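Local coordinates for coenzyme PQQ synthesis protein B (Methylobacterium extorquens, PDB 4Z7R) that adopts a metallo-beta-lactamase fold, binds zinc, and may be involved in transporting pyrroloquinoline quinone or its precursor to the periplasm during PQQ biosynthesis, at residues Thr38-Ile42 and Leu53-Asp59; Pro46-Leu52 and Pro145-Val151; Ala110-Ile114 and Glu176-Gly180. One frame throughout, in Å; residues are numbered along the deposited sequence.

Contact 1: Thr38-Ile42 and Leu53-Asp59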
loop_
_atom_site.group_PDB
_atom_site.type_symbol
_atom_site.label_atom_id
_atom_site.label_comp_id
_atom_site.label_asym_id
_atom_site.label_seq_id
_atom_site.Cartn_x
_atom_site.Cartn_y
_atom_site.Cartn_z
ATOM N N THR A 38 6.063 1.842 -8.481
ATOM C CA THR A 38 4.921 1.371 -7.715
ATOM C C THR A 38 3.986 0.566 -8.626
ATOM O O THR A 38 4.175 0.528 -9.844
ATOM C CB THR A 38 4.172 2.541 -7.054
ATOM O OG1 THR A 38 3.802 3.504 -8.051
ATOM C CG2 THR A 38 5.064 3.221 -6.019
ATOM N N GLN A 39 2.986 -0.076 -8.031
ATOM C CA GLN A 39 2.161 -1.058 -8.733
ATOM C C GLN A 39 1.023 -0.465 -9.563
ATOM O O GLN A 39 0.487 0.594 -9.242
ATOM C CB GLN A 39 1.607 -2.077 -7.737
ATOM C CG GLN A 39 2.692 -3.021 -7.213
ATOM C CD GLN A 39 2.310 -3.714 -5.923
ATOM O OE1 GLN A 39 1.819 -4.842 -5.933
ATOM N NE2 GLN A 39 2.544 -3.045 -4.801
ATOM N N SER A 40 0.675 -1.197 -10.621
ATOM C CA SER A 40 -0.209 -0.771 -11.708
ATOM C C SER A 40 -1.426 0.064 -11.321
ATOM O O SER A 40 -2.361 -0.421 -10.683
ATOM C CB SER A 40 -0.693 -2.018 -12.462
ATOM O OG SER A 40 -1.514 -1.681 -13.566
ATOM N N SER A 41 -1.400 1.322 -11.750
ATOM C CA SER A 41 -2.523 2.244 -11.599
ATOM C C SER A 41 -2.292 3.481 -12.454
ATOM O O SER A 41 -1.161 3.951 -12.576
ATOM C CB SER A 41 -2.713 2.651 -10.136
ATOM O OG SER A 41 -3.757 3.605 -10.014
ATOM N N ILE A 42 -3.357 4.004 -13.055
ATOM C CA ILE A 42 -3.272 5.267 -13.782
ATOM C C ILE A 42 -4.451 6.156 -13.415
ATOM O O ILE A 42 -5.469 5.682 -12.908
ATOM C CB ILE A 42 -3.243 5.078 -15.325
ATOM C CG1 ILE A 42 -4.631 4.710 -15.857
ATOM C CG2 ILE A 42 -2.179 4.051 -15.739
ATOM C CD1 ILE A 42 -4.740 4.767 -17.377
ATOM N N LEU A 53 -9.698 7.328 -11.208
ATOM C CA LEU A 53 -8.617 6.409 -10.880
ATOM C C LEU A 53 -8.886 5.039 -11.481
ATOM O O LEU A 53 -9.929 4.440 -11.236
ATOM C CB LEU A 53 -8.450 6.294 -9.363
ATOM C CG LEU A 53 -7.181 5.604 -8.871
ATOM C CD1 LEU A 53 -5.995 6.527 -9.009
ATOM C CD2 LEU A 53 -7.348 5.162 -7.426
ATOM N N LEU A 54 -7.941 4.544 -12.273
ATOM C CA LEU A 54 -8.060 3.200 -12.817
ATOM C C LEU A 54 -7.189 2.247 -12.009
ATOM O O LEU A 54 -5.961 2.314 -12.067
ATOM C CB LEU A 54 -7.690 3.175 -14.301
ATOM C CG LEU A 54 -8.802 3.770 -15.177
ATOM C CD1 LEU A 54 -8.512 5.223 -15.526
ATOM C CD2 LEU A 54 -9.039 2.943 -16.428
ATOM N N ASN A 55 -7.859 1.389 -11.241
ATOM C CA ASN A 55 -7.252 0.455 -10.291
ATOM C C ASN A 55 -6.678 1.183 -9.075
ATOM O O ASN A 55 -6.270 2.347 -9.153
ATOM C CB ASN A 55 -6.210 -0.434 -10.986
ATOM C CG ASN A 55 -6.829 -1.358 -12.019
ATOM O OD1 ASN A 55 -7.855 -1.992 -11.766
ATOM N ND2 ASN A 55 -6.206 -1.441 -13.189
ATOM N N ALA A 56 -6.631 0.472 -7.954
ATOM C CA ALA A 56 -6.197 1.048 -6.685
ATOM C C ALA A 56 -5.140 0.147 -6.052
ATOM O O ALA A 56 -5.462 -0.858 -5.419
ATOM C CB ALA A 56 -7.359 1.262 -5.731
ATOM N N SER A 57 -3.876 0.510 -6.244
ATOM C CA SER A 57 -2.750 -0.353 -5.894
ATOM C C SER A 57 -2.359 -0.244 -4.418
ATOM O O SER A 57 -2.728 0.718 -3.748
ATOM C CB SER A 57 -1.552 -0.014 -6.788
ATOM O OG SER A 57 -0.653 0.854 -6.124
ATOM N N PRO A 58 -1.608 -1.237 -3.902
ATOM C CA PRO A 58 -1.127 -1.169 -2.518
ATOM C C PRO A 58 -0.265 0.067 -2.241
ATOM O O PRO A 58 -0.079 0.432 -1.080
ATOM C CB PRO A 58 -0.300 -2.451 -2.370
ATOM C CG PRO A 58 -0.877 -3.386 -3.380
ATOM C CD PRO A 58 -1.245 -2.515 -4.542
ATOM N N ASP A 59 0.257 0.688 -3.295
ATOM C CA ASP A 59 1.125 1.855 -3.165
ATOM C C ASP A 59 0.369 3.176 -3.294
ATOM O O ASP A 59 0.988 4.229 -3.424
ATOM C CB ASP A 59 2.221 1.821 -4.230
ATOM C CG ASP A 59 3.064 0.563 -4.170
ATOM O OD1 ASP A 59 3.813 0.392 -3.187
ATOM O OD2 ASP A 59 2.980 -0.251 -5.114
#

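Contact 2: Pro46-Leu52 and Pro145-Val151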
loop_
_atom_site.group_PDB
_atom_site.type_symbol
_atom_site.label_atom_id
_atom_site.label_comp_id
_atom_site.label_asym_id
_atom_site.label_seq_id
_atom_site.Cartn_x
_atom_site.Cartn_y
_atom_site.Cartn_z
ATOM N N PRO A 46 -10.622 14.569 -17.962
ATOM C CA PRO A 46 -10.989 15.340 -19.152
ATOM C C PRO A 46 -10.609 16.815 -19.031
ATOM O O PRO A 46 -10.528 17.506 -20.044
ATOM C CB PRO A 46 -12.507 15.166 -19.219
ATOM C CG PRO A 46 -12.917 15.052 -17.789
ATOM C CD PRO A 46 -11.786 14.302 -17.097
ATOM N N ASP A 47 -10.366 17.284 -17.808
ATOM C CA ASP A 47 -10.201 18.716 -17.574
ATOM C C ASP A 47 -8.977 19.060 -16.727
ATOM O O ASP A 47 -8.630 20.231 -16.582
ATOM C CB ASP A 47 -11.463 19.289 -16.912
ATOM C CG ASP A 47 -11.854 18.548 -15.640
ATOM O OD1 ASP A 47 -10.975 17.952 -14.980
ATOM O OD2 ASP A 47 -13.050 18.565 -15.293
ATOM N N GLY A 48 -8.329 18.043 -16.168
ATOM C CA GLY A 48 -7.151 18.256 -15.346
ATOM C C GLY A 48 -7.421 18.555 -13.880
ATOM O O GLY A 48 -6.488 18.795 -13.115
ATOM N N GLU A 49 -8.689 18.540 -13.478
ATOM C CA GLU A 49 -9.043 18.819 -12.087
ATOM C C GLU A 49 -9.861 17.685 -11.472
ATOM O O GLU A 49 -9.722 17.375 -10.288
ATOM C CB GLU A 49 -9.815 20.139 -11.985
ATOM C CG GLU A 49 -9.011 21.352 -12.434
ATOM C CD GLU A 49 -9.730 22.662 -12.181
ATOM O OE1 GLU A 49 -9.166 23.723 -12.515
ATOM O OE2 GLU A 49 -10.857 22.634 -11.643
ATOM N N ARG A 50 -10.711 17.069 -12.286
ATOM C CA ARG A 50 -11.558 15.973 -11.837
ATOM C C ARG A 50 -11.054 14.673 -12.450
ATOM O O ARG A 50 -10.991 14.540 -13.672
ATOM C CB ARG A 50 -13.015 16.230 -12.224
ATOM C CG ARG A 50 -13.628 17.436 -11.527
ATOM C CD ARG A 50 -14.986 17.781 -12.112
ATOM N NE ARG A 50 -14.876 18.219 -13.501
ATOM C CZ ARG A 50 -15.904 18.617 -14.244
ATOM N NH1 ARG A 50 -17.128 18.632 -13.734
ATOM N NH2 ARG A 50 -15.707 19.001 -15.496
ATOM N N TRP A 51 -10.698 13.715 -11.602
ATOM C CA TRP A 51 -9.977 12.537 -12.068
ATOM C C TRP A 51 -10.691 11.216 -11.825
ATOM O O TRP A 51 -11.392 11.036 -10.828
ATOM C CB TRP A 51 -8.593 12.480 -11.416
ATOM C CG TRP A 51 -7.715 13.631 -11.778
ATOM C CD1 TRP A 51 -7.743 14.884 -11.245
ATOM C CD2 TRP A 51 -6.677 13.636 -12.764
ATOM N NE1 TRP A 51 -6.786 15.673 -11.838
ATOM C CE2 TRP A 51 -6.117 14.929 -12.773
ATOM C CE3 TRP A 51 -6.166 12.672 -13.640
ATOM C CZ2 TRP A 51 -5.072 15.284 -13.624
ATOM C CZ3 TRP A 51 -5.132 13.028 -14.487
ATOM C CH2 TRP A 51 -4.594 14.322 -14.470
ATOM N N LEU A 52 -10.499 10.297 -12.764
ATOM C CA LEU A 52 -10.894 8.911 -12.598
ATOM C C LEU A 52 -9.657 8.081 -12.301
ATOM O O LEU A 52 -8.681 8.125 -13.050
ATOM C CB LEU A 52 -11.590 8.378 -13.851
ATOM C CG LEU A 52 -11.749 6.854 -13.918
ATOM C CD1 LEU A 52 -12.811 6.370 -12.939
ATOM C CD2 LEU A 52 -12.069 6.395 -15.338
ATOM N N PRO A 145 -18.040 8.551 -15.840
ATOM C CA PRO A 145 -17.777 8.699 -14.403
ATOM C C PRO A 145 -17.313 10.105 -14.032
ATOM O O PRO A 145 -17.408 10.504 -12.872
ATOM C CB PRO A 145 -16.667 7.677 -14.145
ATOM C CG PRO A 145 -15.960 7.553 -15.456
ATOM C CD PRO A 145 -17.001 7.756 -16.522
ATOM N N VAL A 146 -16.811 10.835 -15.021
ATOM C CA VAL A 146 -16.442 12.237 -14.872
ATOM C C VAL A 146 -17.013 12.967 -16.081
ATOM O O VAL A 146 -16.926 12.457 -17.195
ATOM C CB VAL A 146 -14.907 12.434 -14.792
ATOM C CG1 VAL A 146 -14.554 13.915 -14.690
ATOM C CG2 VAL A 146 -14.320 11.666 -13.616
ATOM N N PRO A 147 -17.626 14.144 -15.869
ATOM C CA PRO A 147 -18.240 14.839 -17.008
ATOM C C PRO A 147 -17.246 15.102 -18.140
ATOM O O PRO A 147 -16.202 15.722 -17.931
ATOM C CB PRO A 147 -18.734 16.149 -16.392
ATOM C CG PRO A 147 -18.998 15.796 -14.960
ATOM C CD PRO A 147 -17.898 14.830 -14.594
ATOM N N GLY A 148 -17.576 14.608 -19.328
ATOM C CA GLY A 148 -16.729 14.770 -20.494
ATOM C C GLY A 148 -15.841 13.563 -20.743
ATOM O O GLY A 148 -15.184 13.469 -21.778
ATOM N N LEU A 149 -15.822 12.634 -19.795
ATOM C CA LEU A 149 -14.982 11.449 -19.922
ATOM C C LEU A 149 -15.828 10.195 -20.070
ATOM O O LEU A 149 -16.479 9.760 -19.121
ATOM C CB LEU A 149 -14.050 11.315 -18.716
ATOM C CG LEU A 149 -12.973 10.231 -18.818
ATOM C CD1 LEU A 149 -11.850 10.699 -19.729
ATOM C CD2 LEU A 149 -12.436 9.873 -17.439
ATOM N N SER A 150 -15.807 9.611 -21.264
ATOM C CA SER A 150 -16.564 8.393 -21.528
ATOM C C SER A 150 -15.673 7.167 -21.411
ATOM O O SER A 150 -14.548 7.148 -21.916
ATOM C CB SER A 150 -17.210 8.450 -22.914
ATOM O OG SER A 150 -16.238 8.703 -23.915
ATOM N N VAL A 151 -16.185 6.144 -20.736
ATOM C CA VAL A 151 -15.441 4.910 -20.512
ATOM C C VAL A 151 -16.265 3.699 -20.945
ATOM O O VAL A 151 -17.447 3.597 -20.621
ATOM C CB VAL A 151 -15.039 4.751 -19.027
ATOM C CG1 VAL A 151 -14.191 3.510 -18.826
ATOM C CG2 VAL A 151 -14.302 5.995 -18.529
#

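Contact 3: Ala110-Ile114 and Glu176-Gly180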
loop_
_atom_site.group_PDB
_atom_site.type_symbol
_atom_site.label_atom_id
_atom_site.label_comp_id
_atom_site.label_asym_id
_atom_site.label_seq_id
_atom_site.Cartn_x
_atom_site.Cartn_y
_atom_site.Cartn_z
ATOM N N ALA A 110 -17.022 -1.317 -11.324
ATOM C CA ALA A 110 -16.448 -2.582 -11.776
ATOM C C ALA A 110 -17.534 -3.443 -12.413
ATOM O O ALA A 110 -18.717 -3.122 -12.326
ATOM C CB ALA A 110 -15.782 -3.324 -10.625
ATOM N N THR A 111 -17.132 -4.520 -13.079
ATOM C CA THR A 111 -18.100 -5.482 -13.588
ATOM C C THR A 111 -18.807 -6.131 -12.398
ATOM O O THR A 111 -18.279 -6.098 -11.284
ATOM C CB THR A 111 -17.430 -6.554 -14.461
ATOM O OG1 THR A 111 -16.498 -7.305 -13.671
ATOM C CG2 THR A 111 -16.706 -5.905 -15.629
ATOM N N PRO A 112 -20.001 -6.712 -12.618
ATOM C CA PRO A 112 -20.714 -7.339 -11.498
ATOM C C PRO A 112 -19.888 -8.408 -10.780
ATOM O O PRO A 112 -19.919 -8.479 -9.553
ATOM C CB PRO A 112 -21.940 -7.960 -12.172
ATOM C CG PRO A 112 -22.188 -7.081 -13.352
ATOM C CD PRO A 112 -20.815 -6.709 -13.848
ATOM N N GLY A 113 -19.151 -9.214 -11.537
ATOM C CA GLY A 113 -18.333 -10.261 -10.951
ATOM C C GLY A 113 -17.227 -9.741 -10.049
ATOM O O GLY A 113 -17.005 -10.271 -8.959
ATOM N N ILE A 114 -16.537 -8.697 -10.495
ATOM C CA ILE A 114 -15.423 -8.140 -9.733
ATOM C C ILE A 114 -15.896 -7.394 -8.485
ATOM O O ILE A 114 -15.352 -7.598 -7.398
ATOM C CB ILE A 114 -14.561 -7.207 -10.606
ATOM C CG1 ILE A 114 -13.776 -8.035 -11.620
ATOM C CG2 ILE A 114 -13.584 -6.414 -9.753
ATOM C CD1 ILE A 114 -12.922 -9.122 -10.979
ATOM N N GLU A 176 -16.272 -11.532 -17.293
ATOM C CA GLU A 176 -16.325 -10.279 -16.546
ATOM C C GLU A 176 -15.115 -10.121 -15.629
ATOM O O GLU A 176 -14.913 -9.067 -15.032
ATOM C CB GLU A 176 -17.604 -10.199 -15.708
ATOM C CG GLU A 176 -18.889 -10.010 -16.493
ATOM C CD GLU A 176 -20.092 -9.871 -15.580
ATOM O OE1 GLU A 176 -19.934 -10.078 -14.358
ATOM O OE2 GLU A 176 -21.193 -9.549 -16.079
ATOM N N THR A 177 -14.321 -11.182 -15.515
ATOM C CA THR A 177 -13.217 -11.226 -14.563
ATOM C C THR A 177 -12.060 -10.311 -14.969
ATOM O O THR A 177 -11.403 -9.718 -14.117
ATOM C CB THR A 177 -12.702 -12.675 -14.396
ATOM O OG1 THR A 177 -13.768 -13.500 -13.910
ATOM C CG2 THR A 177 -11.539 -12.740 -13.421
ATOM N N THR A 178 -11.815 -10.189 -16.270
ATOM C CA THR A 178 -10.753 -9.311 -16.751
ATOM C C THR A 178 -11.247 -8.458 -17.911
ATOM O O THR A 178 -11.760 -8.979 -18.899
ATOM C CB THR A 178 -9.510 -10.107 -17.205
ATOM O OG1 THR A 178 -9.182 -11.100 -16.225
ATOM C CG2 THR A 178 -8.322 -9.176 -17.397
ATOM N N VAL A 179 -11.104 -7.145 -17.778
ATOM C CA VAL A 179 -11.547 -6.223 -18.817
ATOM C C VAL A 179 -10.454 -5.264 -19.273
ATOM O O VAL A 179 -9.510 -4.970 -18.535
ATOM C CB VAL A 179 -12.765 -5.390 -18.360
ATOM C CG1 VAL A 179 -13.905 -6.299 -17.930
ATOM C CG2 VAL A 179 -12.373 -4.423 -17.248
ATOM N N GLY A 180 -10.583 -4.804 -20.510
ATOM C CA GLY A 180 -9.779 -3.707 -21.005
ATOM C C GLY A 180 -10.716 -2.516 -21.026
ATOM O O GLY A 180 -11.930 -2.683 -20.914
#

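Contact 1: Thr38-Ile42 and Leu53-Asp59
L53 touches S41 at the end of a beta hairpin, strands 41-45 and 51-54, in one sheet of the metallo-beta-lactamase fold; its CD1 lies 3.8 Å from S41 OG. One residue on, L54 and I42 form an antiparallel hydrogen-bonded pair. L54 N meets I42 O at 2.8 Å, while the return bond from I42 N to L54 O is longer at 3.3 Å; on the same face of the sheet, I42 CG1 rests on L54 CB. The pairing then gives way to side-chain bonds. S41 OG, set anti to its amide nitrogen (chi1 177°), lies 2.9 Å from N55 O and also within reach of L54 O, so its single proton has two possible acceptors. The N55 amide turns elsewhere, bonding T87 and Y192. S57 presses CB against Q39 O at 3.2 Å, and its OG accepts from D59 N, closing an ST turn. The P58 ring crosses the Q39 side chain at about a right angle, with CG near NE2. D59, just ahead of helix 60-66, packs CB on T38 CB and ties the two segments together through one carboxylate oxygen, leaving OD1 to a salt bridge with R61 of the second subunit. Q39 OE1 in turn bonds G12 N of its own chain and R101 of the second subunit. Extended beyond CG (chi2 161°), the Q39 chain carries NE2 to 2.8 Å from D59 OD2; Q39 N, at 2.9 Å, reaches that oxygen from the opposite face of the carboxylate plane.

Contact 2: Pro46-Leu52 and Pro145-Val151
D47 OD2 is gripped twice by R50, the arginine that packs on P147 across the contact: NE at 2.6 Å and NH2 at 2.7 Å both lie nearly in line with the C-O bond, and the carboxylate oxygen sits in the guanidinium plane. The other oxygen, OD1, accepts from the backbone nitrogens of E49 and R50, an Asx turn and Asx motif that shape the tight loop between strands 41-45 and 51-54. Held in this way, the R50 guanidinium offers one face to P147 CD, offset toward the rim, and NH1 comes within 3.6 Å of P147 CG. Nearer the backbone, R50 CB touches V146 CG1.

Opposite this loop, V146 to L149 make a type II turn, L149 N bonding V146 O. Here the two sheets of the metallo-beta-lactamase sandwich meet near their ends: strand 51-54 belongs to one and strand 149-159 to the other, and the packing across is largely apolar. The P46 ring leans over the turn, its CG 3.4 Å from P147 O and 3.7 Å from V146 CG1, while CD is also close to that methyl. On the inner side, L52, with CG anti to the amide nitrogen (chi1 166°), carries its branch toward the other sheet: CB meets L149 CD2, and CD2 runs tip to tip against V151 CG2 at 3.9 Å. L52 CD2 also lies near P145 CG. V146 CG2 lies against the W51 backbone, 4.1 Å from W51 C.

Contact 3: Ala110-Ile114 and Glu176-Gly180
T111 places OG1 between its backbone nitrogen and carbonyl carbon (chi1 63°), and E176 sends CG away from its own carbonyl carbon into an extended chain; the two torsions bring hydroxyl to carbonyl and carboxylate to the start of a helix. T111 is the N-cap of helix 112-119, in the metallo-beta-lactamase fold, where strand 106-110 runs into that helix beside the loop leading into strand 179-185. OG1 donates to E176 O at 2.7 Å, coming in 29° out of the carbonyl plane, and also accepts a weak capping bond from I114 N, 3.5 Å away. One hydroxyl thus links the helix start to the neighbouring backbone.

The E176 side chain reaches alongside the first turn. OE1 takes the amide of G113 at 3.1 Å, nearly along its C-O axis though the N-H is bent to 140°, and the P112 ring crosses the chain at about a right angle, with CD 3.5 Å from the same oxygen. The amino end of the helix may stabilise the negative charge of the E176 carboxylate.

Methyl contacts complete the interface. T111 CG2 and V179 CG1 come within 3.6 Å, the two side chains running antiparallel alongside one another, while L139 touches both E176 and V179. In the same first turn, I114 bends its chain back to set carbon against the backbone carbonyls of the opposing loop: CG1 lies near E176 O, and CD1 ends 3.5 Å from T177 O.

In the fold
Contact 1 is the most buried, its centre about 7 Å from that of the chain, and mixes strand pairing with buried side-chain bonds near a zinc site and the second subunit. Contact 2 lies farther out, its centre about 18 Å from the centre of the chain, and joins the two sheets largely by apolar packing; the D47 and R50 bonds stay within 46-52 and none links the segments. Contact 3, its centre about 14 Å from the centre of the chain, is partly buried and rests on two hydrogen bonds at a helix start. Contacts 1 and 2 share strand 51-54, whereas contacts 2 and 3 both reach the sheet of strands 149-159 and 179-185.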